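Local coordinates for protein GCN5-related N-acetyltransferase (Kribbella flavida, PDB 4MY0) that binds acetyl-coenzyme A and probably transfers its acetyl group to an amine, perhaps on an aminoglycoside, as a GNAT-family N-acetyltransferase, at residues C[20-32]-C[85-97]. Residues are numbered along the deposited sequence; the frame is centred on the assembly and turned at random.
Sequences DVLRVRARSFGLL and IAGVVVAPEYRGR. With AC8 ([(2R,3R,4R,5R)-5-(6-amino-9H-purin-9-yl)-3,4-bis(phosphonooxy)tetrahydrofuran-2-yl]methyl (3R)-3-hydroxy-2,2-dimethyl-4-oxo-4-({3-oxo-3-[(2-sulfanylethyl)amino]propyl}amino)butyl dihydrogen diphosphate), chain L.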
ATOM      1  N   ASP C  20       9.888  37.466  -8.744  1.00 31.33           N
ATOM      2  CA  ASP C  20       8.822  37.219  -9.717  1.00 34.08           C
ATOM      3  C   ASP C  20       8.958  35.852 -10.397  1.00 30.93           C
ATOM      4  O   ASP C  20       7.957  35.145 -10.595  1.00 28.15           O
ATOM      5  CB  ASP C  20       8.770  38.340 -10.758  1.00 39.69           C
ATOM      6  CG  ASP C  20       8.451  39.691 -10.138  1.00 53.95           C
ATOM      7  OD1 ASP C  20       7.248  39.982  -9.953  1.00 57.58           O
ATOM      8  OD2 ASP C  20       9.398  40.456  -9.830  1.00 60.68           O
ATOM      9  N   VAL C  21      10.184  35.473 -10.757  1.00 23.98           N
ATOM     10  CA  VAL C  21      10.397  34.142 -11.330  1.00 21.66           C
ATOM     11  C   VAL C  21       9.969  33.079 -10.321  1.00 24.15           C
ATOM     12  O   VAL C  21       9.333  32.092 -10.688  1.00 23.59           O
ATOM     13  CB  VAL C  21      11.857  33.926 -11.746  1.00 23.96           C
ATOM     14  CG1 VAL C  21      12.082  32.468 -12.153  1.00 20.78           C
ATOM     15  CG2 VAL C  21      12.222  34.874 -12.897  1.00 26.34           C
ATOM     16  N   LEU C  22      10.297  33.298  -9.045  1.00 26.85           N
ATOM     17  CA  LEU C  22       9.878  32.377  -7.986  1.00 30.14           C
ATOM     18  C   LEU C  22       8.359  32.212  -7.884  1.00 31.11           C
ATOM     19  O   LEU C  22       7.887  31.108  -7.595  1.00 28.42           O
ATOM     20  CB  LEU C  22      10.449  32.791  -6.629  1.00 31.49           C
ATOM     21  CG  LEU C  22      11.915  32.421  -6.434  1.00 33.62           C
ATOM     22  CD1 LEU C  22      12.427  32.983  -5.124  1.00 34.62           C
ATOM     23  CD2 LEU C  22      12.086  30.914  -6.477  1.00 32.16           C
ATOM     24  N   ARG C  23       7.602  33.293  -8.106  1.00 27.81           N
ATOM     25  CA  ARG C  23       6.139  33.190  -8.142  1.00 28.19           C
ATOM     26  C   ARG C  23       5.700  32.262  -9.261  1.00 26.65           C
ATOM     27  O   ARG C  23       4.866  31.381  -9.055  1.00 29.03           O
ATOM     28  CB  ARG C  23       5.468  34.554  -8.344  1.00 29.42           C
ATOM     29  CG  ARG C  23       3.921  34.482  -8.255  1.00 54.23           C
ATOM     30  CD  ARG C  23       3.201  35.435  -9.221  1.00 53.98           C
ATOM     31  NE  ARG C  23       3.713  36.799  -9.107  1.00 60.51           N
ATOM     32  CZ  ARG C  23       4.417  37.419 -10.051  1.00 57.50           C
ATOM     33  NH1 ARG C  23       4.672  36.815 -11.203  1.00 51.24           N
ATOM     34  NH2 ARG C  23       4.849  38.656  -9.848  1.00 61.53           N
ATOM     35  N   VAL C  24       6.255  32.463 -10.453  1.00 24.24           N
ATOM     36  CA  VAL C  24       5.888  31.627 -11.588  1.00 23.73           C
ATOM     37  C   VAL C  24       6.303  30.172 -11.336  1.00 22.28           C
ATOM     38  O   VAL C  24       5.588  29.233 -11.687  1.00 24.77           O
ATOM     39  CB  VAL C  24       6.523  32.137 -12.896  1.00 23.38           C
ATOM     40  CG1 VAL C  24       6.070  31.275 -14.081  1.00 17.77           C
ATOM     41  CG2 VAL C  24       6.157  33.583 -13.126  1.00 22.95           C
ATOM     42  N   ARG C  25       7.458  29.989 -10.717  1.00 22.14           N
ATOM     43  CA  ARG C  25       7.928  28.649 -10.414  1.00 23.38           C
ATOM     44  C   ARG C  25       7.004  27.961  -9.407  1.00 24.99           C
ATOM     45  O   ARG C  25       6.667  26.796  -9.581  1.00 24.26           O
ATOM     46  CB  ARG C  25       9.358  28.682  -9.864  1.00 21.47           C
ATOM     47  CG  ARG C  25       9.933  27.295  -9.641  1.00 24.59           C
ATOM     48  CD  ARG C  25      11.155  27.293  -8.708  1.00 31.13           C
ATOM     49  NE  ARG C  25      11.592  25.918  -8.484  1.00 31.66           N
ATOM     50  CZ  ARG C  25      10.967  25.070  -7.666  1.00 32.88           C
ATOM     51  NH1 ARG C  25      11.416  23.830  -7.539  1.00 34.79           N
ATOM     52  NH2 ARG C  25       9.888  25.457  -6.986  1.00 29.79           N
ATOM     53  N   ALA C  26       6.613  28.674  -8.349  1.00 21.59           N
ATOM     54  CA  ALA C  26       5.719  28.091  -7.344  1.00 24.67           C
ATOM     55  C   ALA C  26       4.419  27.574  -7.981  1.00 26.35           C
ATOM     56  O   ALA C  26       3.900  26.533  -7.587  1.00 29.43           O
ATOM     57  CB  ALA C  26       5.421  29.096  -6.249  1.00 21.39           C
ATOM     58  N   ARG C  27       3.910  28.290  -8.980  1.00 25.72           N
ATOM     59  CA  ARG C  27       2.655  27.899  -9.634  1.00 26.33           C
ATOM     60  C   ARG C  27       2.897  26.893 -10.760  1.00 23.09           C
ATOM     61  O   ARG C  27       1.973  26.558 -11.508  1.00 20.58           O
ATOM     62  CB  ARG C  27       1.937  29.143 -10.186  1.00 22.81           C
ATOM     63  CG  ARG C  27       1.814  30.243  -9.148  1.00 25.06           C
ATOM     64  CD  ARG C  27       0.812  31.334  -9.502  1.00 25.21           C
ATOM     65  NE  ARG C  27       0.667  32.216  -8.343  1.00 25.95           N
ATOM     66  CZ  ARG C  27      -0.401  32.961  -8.076  1.00 26.66           C
ATOM     67  NH1 ARG C  27      -0.418  33.717  -6.991  1.00 28.48           N
ATOM     68  NH2 ARG C  27      -1.453  32.950  -8.886  1.00 23.09           N
ATOM     69  N   SER C  28       4.149  26.445 -10.887  1.00 19.51           N
ATOM     70  CA  SER C  28       4.548  25.494 -11.920  1.00 19.72           C
ATOM     71  C   SER C  28       5.027  24.160 -11.333  1.00 21.88           C
ATOM     72  O   SER C  28       4.593  23.093 -11.773  1.00 18.99           O
ATOM     73  CB  SER C  28       5.649  26.099 -12.789  1.00 23.56           C
ATOM     74  OG  SER C  28       5.149  27.215 -13.487  1.00 21.11           O
ATOM     75  N   PHE C  29       5.903  24.232 -10.335  1.00 19.32           N
ATOM     76  CA  PHE C  29       6.541  23.040  -9.775  1.00 20.57           C
ATOM     77  C   PHE C  29       6.125  22.741  -8.354  1.00 24.00           C
ATOM     78  O   PHE C  29       6.235  21.603  -7.915  1.00 29.00           O
ATOM     79  CB  PHE C  29       8.071  23.181  -9.790  1.00 18.11           C
ATOM     80  CG  PHE C  29       8.662  23.229 -11.174  1.00 21.94           C
ATOM     81  CD1 PHE C  29       9.861  23.882 -11.406  1.00 24.56           C
ATOM     82  CD2 PHE C  29       8.020  22.615 -12.240  1.00 22.78           C
ATOM     83  CE1 PHE C  29      10.418  23.925 -12.690  1.00 23.34           C
ATOM     84  CE2 PHE C  29       8.575  22.651 -13.531  1.00 20.88           C
ATOM     85  CZ  PHE C  29       9.771  23.305 -13.744  1.00 19.56           C
ATOM     86  N   GLY C  30       5.694  23.772  -7.629  1.00 22.02           N
ATOM     87  CA  GLY C  30       5.381  23.637  -6.222  1.00 26.51           C
ATOM     88  C   GLY C  30       6.156  24.655  -5.403  1.00 27.05           C
ATOM     89  O   GLY C  30       7.061  25.314  -5.922  1.00 24.95           O
ATOM     90  N   LEU C  31       5.817  24.755  -4.120  1.00 33.38           N
ATOM     91  CA  LEU C  31       6.396  25.748  -3.221  1.00 38.97           C
ATOM     92  C   LEU C  31       7.787  25.319  -2.788  1.00 40.91           C
ATOM     93  O   LEU C  31       8.052  24.125  -2.651  1.00 38.23           O
ATOM     94  CB  LEU C  31       5.516  25.891  -1.977  1.00 41.71           C
ATOM     95  CG  LEU C  31       4.006  25.939  -2.207  1.00 43.71           C
ATOM     96  CD1 LEU C  31       3.253  25.834  -0.874  1.00 45.20           C
ATOM     97  CD2 LEU C  31       3.617  27.205  -2.969  1.00 40.31           C
ATOM     98  N   LEU C  32       8.676  26.285  -2.570  1.00 45.26           N
ATOM     99  CA  LEU C  32       9.995  25.981  -2.016  1.00 47.70           C
ATOM    100  C   LEU C  32      10.024  26.233  -0.522  1.00 51.11           C
ATOM    101  O   LEU C  32       9.483  27.232  -0.047  1.00 52.96           O
ATOM    102  CB  LEU C  32      11.081  26.826  -2.680  1.00 45.86           C
ATOM    103  CG  LEU C  32      11.586  26.324  -4.023  1.00 42.05           C
ATOM    104  CD1 LEU C  32      12.668  27.243  -4.551  1.00 39.98           C
ATOM    105  CD2 LEU C  32      12.101  24.904  -3.879  1.00 42.33           C
ATOM    106  N   ILE C  85      19.105  22.790 -20.412  1.00 21.10           N
ATOM    107  CA  ILE C  85      17.968  23.671 -20.159  1.00 20.96           C
ATOM    108  C   ILE C  85      17.243  23.227 -18.887  1.00 20.92           C
ATOM    109  O   ILE C  85      16.916  22.044 -18.735  1.00 20.31           O
ATOM    110  CB  ILE C  85      16.981  23.696 -21.367  1.00 20.08           C
ATOM    111  CG1 ILE C  85      17.746  23.798 -22.693  1.00 17.38           C
ATOM    112  CG2 ILE C  85      15.958  24.862 -21.224  1.00 17.72           C
ATOM    113  CD1 ILE C  85      18.816  24.945 -22.769  1.00 19.49           C
ATOM    114  N   ALA C  86      17.009  24.165 -17.963  1.00 23.27           N
ATOM    115  CA  ALA C  86      16.376  23.839 -16.677  1.00 22.24           C
ATOM    116  C   ALA C  86      15.355  24.881 -16.242  1.00 21.86           C
ATOM    117  O   ALA C  86      15.389  26.033 -16.691  1.00 22.38           O
ATOM    118  CB  ALA C  86      17.430  23.667 -15.579  1.00 21.21           C
ATOM    119  N   GLY C  87      14.468  24.474 -15.341  1.00 19.57           N
ATOM    120  CA  GLY C  87      13.482  25.369 -14.761  1.00 22.17           C
ATOM    121  C   GLY C  87      12.627  26.080 -15.795  1.00 24.17           C
ATOM    122  O   GLY C  87      12.419  27.288 -15.694  1.00 21.67           O
ATOM    123  N   VAL C  88      12.142  25.352 -16.797  1.00 16.13           N
ATOM    124  CA  VAL C  88      11.258  25.969 -17.784  1.00 17.17           C
ATOM    125  C   VAL C  88       9.864  26.150 -17.185  1.00 21.76           C
ATOM    126  O   VAL C  88       9.187  25.162 -16.904  1.00 16.00           O
ATOM    127  CB  VAL C  88      11.164  25.134 -19.071  1.00 18.48           C
ATOM    128  CG1 VAL C  88      10.373  25.913 -20.163  1.00 15.51           C
ATOM    129  CG2 VAL C  88      12.563  24.816 -19.575  1.00 18.73           C
ATOM    130  N   VAL C  89       9.433  27.403 -16.980  1.00 19.23           N
ATOM    131  CA  VAL C  89       8.141  27.674 -16.322  1.00 21.41           C
ATOM    132  C   VAL C  89       7.358  28.788 -17.018  1.00 23.41           C
ATOM    133  O   VAL C  89       7.939  29.771 -17.462  1.00 20.43           O
ATOM    134  CB  VAL C  89       8.314  28.025 -14.820  1.00 19.47           C
ATOM    135  CG1 VAL C  89       8.971  26.853 -14.078  1.00 21.08           C
ATOM    136  CG2 VAL C  89       9.157  29.272 -14.650  1.00 17.22           C
ATOM    137  N   VAL C  90       6.042  28.617 -17.129  1.00 20.31           N
ATOM    138  CA  VAL C  90       5.166  29.660 -17.681  1.00 18.03           C
ATOM    139  C   VAL C  90       3.983  29.854 -16.722  1.00 20.40           C
ATOM    140  O   VAL C  90       3.423  28.860 -16.220  1.00 18.07           O
ATOM    141  CB  VAL C  90       4.650  29.276 -19.077  1.00 17.41           C
ATOM    142  CG1 VAL C  90       3.684  30.355 -19.621  1.00 18.17           C
ATOM    143  CG2 VAL C  90       5.833  29.031 -20.064  1.00 17.97           C
ATOM    144  N   ALA C  91       3.622  31.108 -16.423  1.00 16.99           N
ATOM    145  CA  ALA C  91       2.498  31.367 -15.499  1.00 20.14           C
ATOM    146  C   ALA C  91       1.213  30.720 -16.035  1.00 17.63           C
ATOM    147  O   ALA C  91       0.986  30.727 -17.249  1.00 17.15           O
ATOM    148  CB  ALA C  91       2.301  32.865 -15.287  1.00 18.08           C
ATOM    149  N   PRO C  92       0.377  30.146 -15.139  1.00 18.65           N
ATOM    150  CA  PRO C  92      -0.787  29.361 -15.593  1.00 18.82           C
ATOM    151  C   PRO C  92      -1.684  30.070 -16.605  1.00 20.78           C
ATOM    152  O   PRO C  92      -2.076  29.445 -17.601  1.00 17.64           O
ATOM    153  CB  PRO C  92      -1.554  29.081 -14.291  1.00 17.17           C
ATOM    154  CG  PRO C  92      -0.461  28.983 -13.248  1.00 20.34           C
ATOM    155  CD  PRO C  92       0.548  30.076 -13.668  1.00 17.33           C
ATOM    156  N   GLU C  93      -1.981  31.347 -16.386  1.00 17.71           N
ATOM    157  CA  GLU C  93      -2.908  32.045 -17.273  1.00 22.62           C
ATOM    158  C   GLU C  93      -2.216  32.475 -18.569  1.00 25.28           C
ATOM    159  O   GLU C  93      -2.841  33.099 -19.439  1.00 20.37           O
ATOM    160  CB  GLU C  93      -3.584  33.232 -16.553  1.00 20.77           C
ATOM    161  CG  GLU C  93      -2.763  34.543 -16.504  1.00 23.64           C
ATOM    162  CD  GLU C  93      -1.648  34.531 -15.461  1.00 28.05           C
ATOM    163  OE1 GLU C  93      -1.197  35.628 -15.040  1.00 29.35           O
ATOM    164  OE2 GLU C  93      -1.201  33.427 -15.072  1.00 28.46           O
ATOM    165  N   TYR C  94      -0.936  32.118 -18.712  1.00 18.70           N
ATOM    166  CA  TYR C  94      -0.218  32.419 -19.953  1.00 17.96           C
ATOM    167  C   TYR C  94       0.175  31.181 -20.763  1.00 20.78           C
ATOM    168  O   TYR C  94       0.784  31.318 -21.821  1.00 17.62           O
ATOM    169  CB  TYR C  94       1.008  33.307 -19.685  1.00 18.24           C
ATOM    170  CG  TYR C  94       0.631  34.759 -19.545  1.00 20.54           C
ATOM    171  CD1 TYR C  94       0.509  35.572 -20.669  1.00 23.62           C
ATOM    172  CD2 TYR C  94       0.349  35.308 -18.298  1.00 22.00           C
ATOM    173  CE1 TYR C  94       0.135  36.902 -20.554  1.00 24.23           C
ATOM    174  CE2 TYR C  94      -0.033  36.642 -18.176  1.00 26.11           C
ATOM    175  CZ  TYR C  94      -0.134  37.427 -19.306  1.00 24.92           C
ATOM    176  OH  TYR C  94      -0.516  38.741 -19.193  1.00 23.75           O
ATOM    177  N   ARG C  95      -0.183  29.987 -20.279  1.00 16.92           N
ATOM    178  CA  ARG C  95       0.135  28.735 -20.984  1.00 19.20           C
ATOM    179  C   ARG C  95      -0.796  28.473 -22.169  1.00 20.55           C
ATOM    180  O   ARG C  95      -1.933  28.939 -22.182  1.00 20.78           O
ATOM    181  CB  ARG C  95       0.058  27.548 -20.008  1.00 17.32           C
ATOM    182  CG  ARG C  95       0.979  27.691 -18.797  1.00 16.33           C
ATOM    183  CD  ARG C  95       0.734  26.609 -17.723  1.00 17.02           C
ATOM    184  NE  ARG C  95       1.589  26.841 -16.555  1.00 17.94           N
ATOM    185  CZ  ARG C  95       1.347  26.393 -15.323  1.00 19.51           C
ATOM    186  NH1 ARG C  95       2.205  26.674 -14.353  1.00 18.57           N
ATOM    187  NH2 ARG C  95       0.248  25.678 -15.053  1.00 15.99           N
ATOM    188  N   GLY C  96      -0.321  27.718 -23.159  1.00 18.60           N
ATOM    189  CA  GLY C  96      -1.162  27.335 -24.292  1.00 20.81           C
ATOM    190  C   GLY C  96      -1.415  28.480 -25.257  1.00 22.11           C
ATOM    191  O   GLY C  96      -2.403  28.479 -25.992  1.00 20.32           O
ATOM    192  N   ARG C  97      -0.501  29.449 -25.252  1.00 21.13           N
ATOM    193  CA  ARG C  97      -0.636  30.670 -26.044  1.00 19.32           C
ATOM    194  C   ARG C  97       0.639  30.999 -26.824  1.00 22.34           C
ATOM    195  O   ARG C  97       0.765  32.103 -27.367  1.00 21.77           O
ATOM    196  CB  ARG C  97      -0.962  31.839 -25.112  1.00 19.47           C
ATOM    197  CG  ARG C  97      -2.251  31.613 -24.340  1.00 25.67           C
ATOM    198  CD  ARG C  97      -2.509  32.653 -23.271  1.00 27.12           C
ATOM    199  NE  ARG C  97      -3.423  32.096 -22.279  1.00 29.73           N
ATOM    200  CZ  ARG C  97      -4.751  32.079 -22.393  1.00 28.00           C
ATOM    201  NH1 ARG C  97      -5.494  31.525 -21.439  1.00 28.74           N
ATOM    202  NH2 ARG C  97      -5.340  32.611 -23.451  1.00 25.03           N
TER
HETATM  203  N1A AC8 L 400       0.324  18.747 -22.607  1.00 23.19           N
HETATM  204  O1A AC8 L 400       4.319  27.447 -26.571  1.00 21.14           O
HETATM  205  P1A AC8 L 400       3.096  26.752 -25.992  1.00 20.76           P
HETATM  206  C1B AC8 L 400       1.797  21.960 -26.312  1.00 23.95           C
HETATM  207  S1P AC8 L 400      10.071  20.877 -18.760  1.00 23.81           S
HETATM  208  C2A AC8 L 400       0.314  18.555 -23.940  1.00 22.28           C
HETATM  209  O2A AC8 L 400       1.826  27.547 -25.885  1.00 17.21           O
HETATM  210  P2A AC8 L 400       3.386  26.785 -23.128  1.00 20.04           P
HETATM  211  C2B AC8 L 400       0.885  22.967 -26.976  1.00 24.68           C
HETATM  212  O2B AC8 L 400      -0.363  22.350 -27.317  1.00 29.90           O
HETATM  213  O2C AC8 L 400      -1.529  24.381 -28.216  1.00 70.56           O
HETATM  214  C2P AC8 L 400       8.529  21.850 -18.646  1.00 24.40           C
HETATM  215  N3A AC8 L 400       0.736  19.522 -24.768  1.00 21.91           N
HETATM  216  O3A AC8 L 400       3.562  26.138 -24.591  1.00 23.57           O
HETATM  217  C3B AC8 L 400       1.708  23.359 -28.207  1.00 23.31           C
HETATM  218  O3B AC8 L 400       1.585  22.329 -29.195  1.00 27.38           O
HETATM  219  P3B AC8 L 400       0.632  22.391 -30.509  1.00 70.38           P
HETATM  220  O3C AC8 L 400      -1.939  23.592 -25.864  1.00 71.19           O
HETATM  221  C3P AC8 L 400       8.530  22.250 -17.188  1.00 28.57           C
HETATM  222  C4A AC8 L 400       1.182  20.703 -24.261  1.00 23.41           C
HETATM  223  O4A AC8 L 400       3.585  28.283 -23.217  1.00 19.20           O
HETATM  224  C4B AC8 L 400       3.151  23.263 -27.747  1.00 25.11           C
HETATM  225  O4B AC8 L 400       3.126  22.427 -26.585  1.00 19.76           O
HETATM  226  O4C AC8 L 400      -2.797  22.218 -27.798  1.00 70.24           O
HETATM  227  P4C AC8 L 400      -1.757  23.196 -27.304  1.00 69.25           P
HETATM  228  N4P AC8 L 400       7.396  23.031 -16.701  1.00 25.14           N
HETATM  229  C5A AC8 L 400       1.208  20.915 -22.891  1.00 26.90           C
HETATM  230  O5A AC8 L 400       2.139  26.214 -22.516  1.00 19.76           O
HETATM  231  C5B AC8 L 400       3.753  24.617 -27.387  1.00 22.57           C
HETATM  232  O5B AC8 L 400       2.732  25.409 -26.790  1.00 24.35           O
HETATM  233  C5P AC8 L 400       6.141  22.648 -16.491  1.00 22.56           C
HETATM  234  O5P AC8 L 400       5.763  21.518 -16.780  1.00 20.98           O
HETATM  235  C6A AC8 L 400       0.765  19.898 -22.052  1.00 23.11           C
HETATM  236  N6A AC8 L 400       0.764  20.060 -20.703  1.00 22.49           N
HETATM  237  O6A AC8 L 400       4.637  26.128 -22.368  1.00 20.65           O
HETATM  238  C6P AC8 L 400       5.237  23.684 -15.863  1.00 20.66           C
HETATM  239  N7A AC8 L 400       1.683  22.164 -22.671  1.00 27.11           N
HETATM  240  O7A AC8 L 400      -0.746  22.804 -30.051  1.00 66.54           O
HETATM  241  C7P AC8 L 400       3.765  23.641 -16.299  1.00 20.09           C
HETATM  242  C8A AC8 L 400       1.956  22.710 -23.884  1.00 28.59           C
HETATM  243  O8A AC8 L 400       1.311  23.398 -31.416  1.00 68.78           O
HETATM  244  N8P AC8 L 400       3.717  24.012 -17.716  1.00 18.92           N
HETATM  245  N9A AC8 L 400       1.634  21.818 -24.843  1.00 24.30           N
HETATM  246  O9A AC8 L 400       0.676  20.964 -31.013  1.00 72.01           O
HETATM  247  C9P AC8 L 400       4.211  25.102 -18.298  1.00 24.14           C
HETATM  248  O9P AC8 L 400       4.774  25.958 -17.635  1.00 19.56           O
HETATM  249  CAP AC8 L 400       4.051  25.283 -19.798  1.00 21.27           C
HETATM  250  OAP AC8 L 400       2.752  24.850 -20.205  1.00 24.03           O
HETATM  251  CBP AC8 L 400       5.081  24.514 -20.638  1.00 17.42           C
HETATM  252  CCP AC8 L 400       4.732  24.722 -22.120  1.00 20.75           C
HETATM  253  CDP AC8 L 400       6.484  25.052 -20.376  1.00 16.46           C
HETATM  254  CEP AC8 L 400       5.047  23.025 -20.336  1.00 14.19           C
HETATM  255  O   HOH W   1       0.264  24.482 -12.352  1.00 23.51           O
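Arg95 reaches Arg27 and Ser28 because its CG stands anti to its own carbonyl carbon (chi1 -57°) and the chain then runs extended to NE; Ser28 takes the same first torsion (chi1 -65°), which turns OG back over the last turn of helix 20-26. There OG donates to Val24 O at 2.7 Å. Arg95 NH1 gives a hydrogen bond to Arg27 O at 2.9 Å, approaching from above the carbonyl plane, while Arg27 O itself lies close to the guanidinium plane; a weak one goes to Ser28 OG. NE bonds Val90 O at 2.7 Å. Water 1 bridges Arg27 O and Arg95 NH2, which also bonds Ser245 of a neighbouring subunit. The two guanidinium faces are covered as well: AC8 C7P lies 3.7 Å above the centre of one, and Pro92 CA covers the other nearer the rim. An alanine in place of Arg95 would probably leave the carbonyls of Arg27 and Val90 without these donors and uncover this stretch of the pantetheine arm. Val89 points toward segment 20-32, its CG1 over the Phe29 ring in a CH-pi contact, 3.9 Å from the centroid, while CG2 meets Val24 CG1. Gly87 CA sits at that ring's edge. Strand 85-90 runs almost perpendicular to the helix, at 83°, and two of its backbone groups bond the cofactor: Val88 O accepts from AC8 N4P at 2.8 Å, and Val90 N donates to AC8 O9P. Gly96 N bonds the pyrophosphate oxygen O5A, as in the GNAT pyrophosphate loop. With NE, NH1 and NH2 all engaged, the guanidinium is held flat against the pantetheine, and its charge would probably polarise both carbonyls.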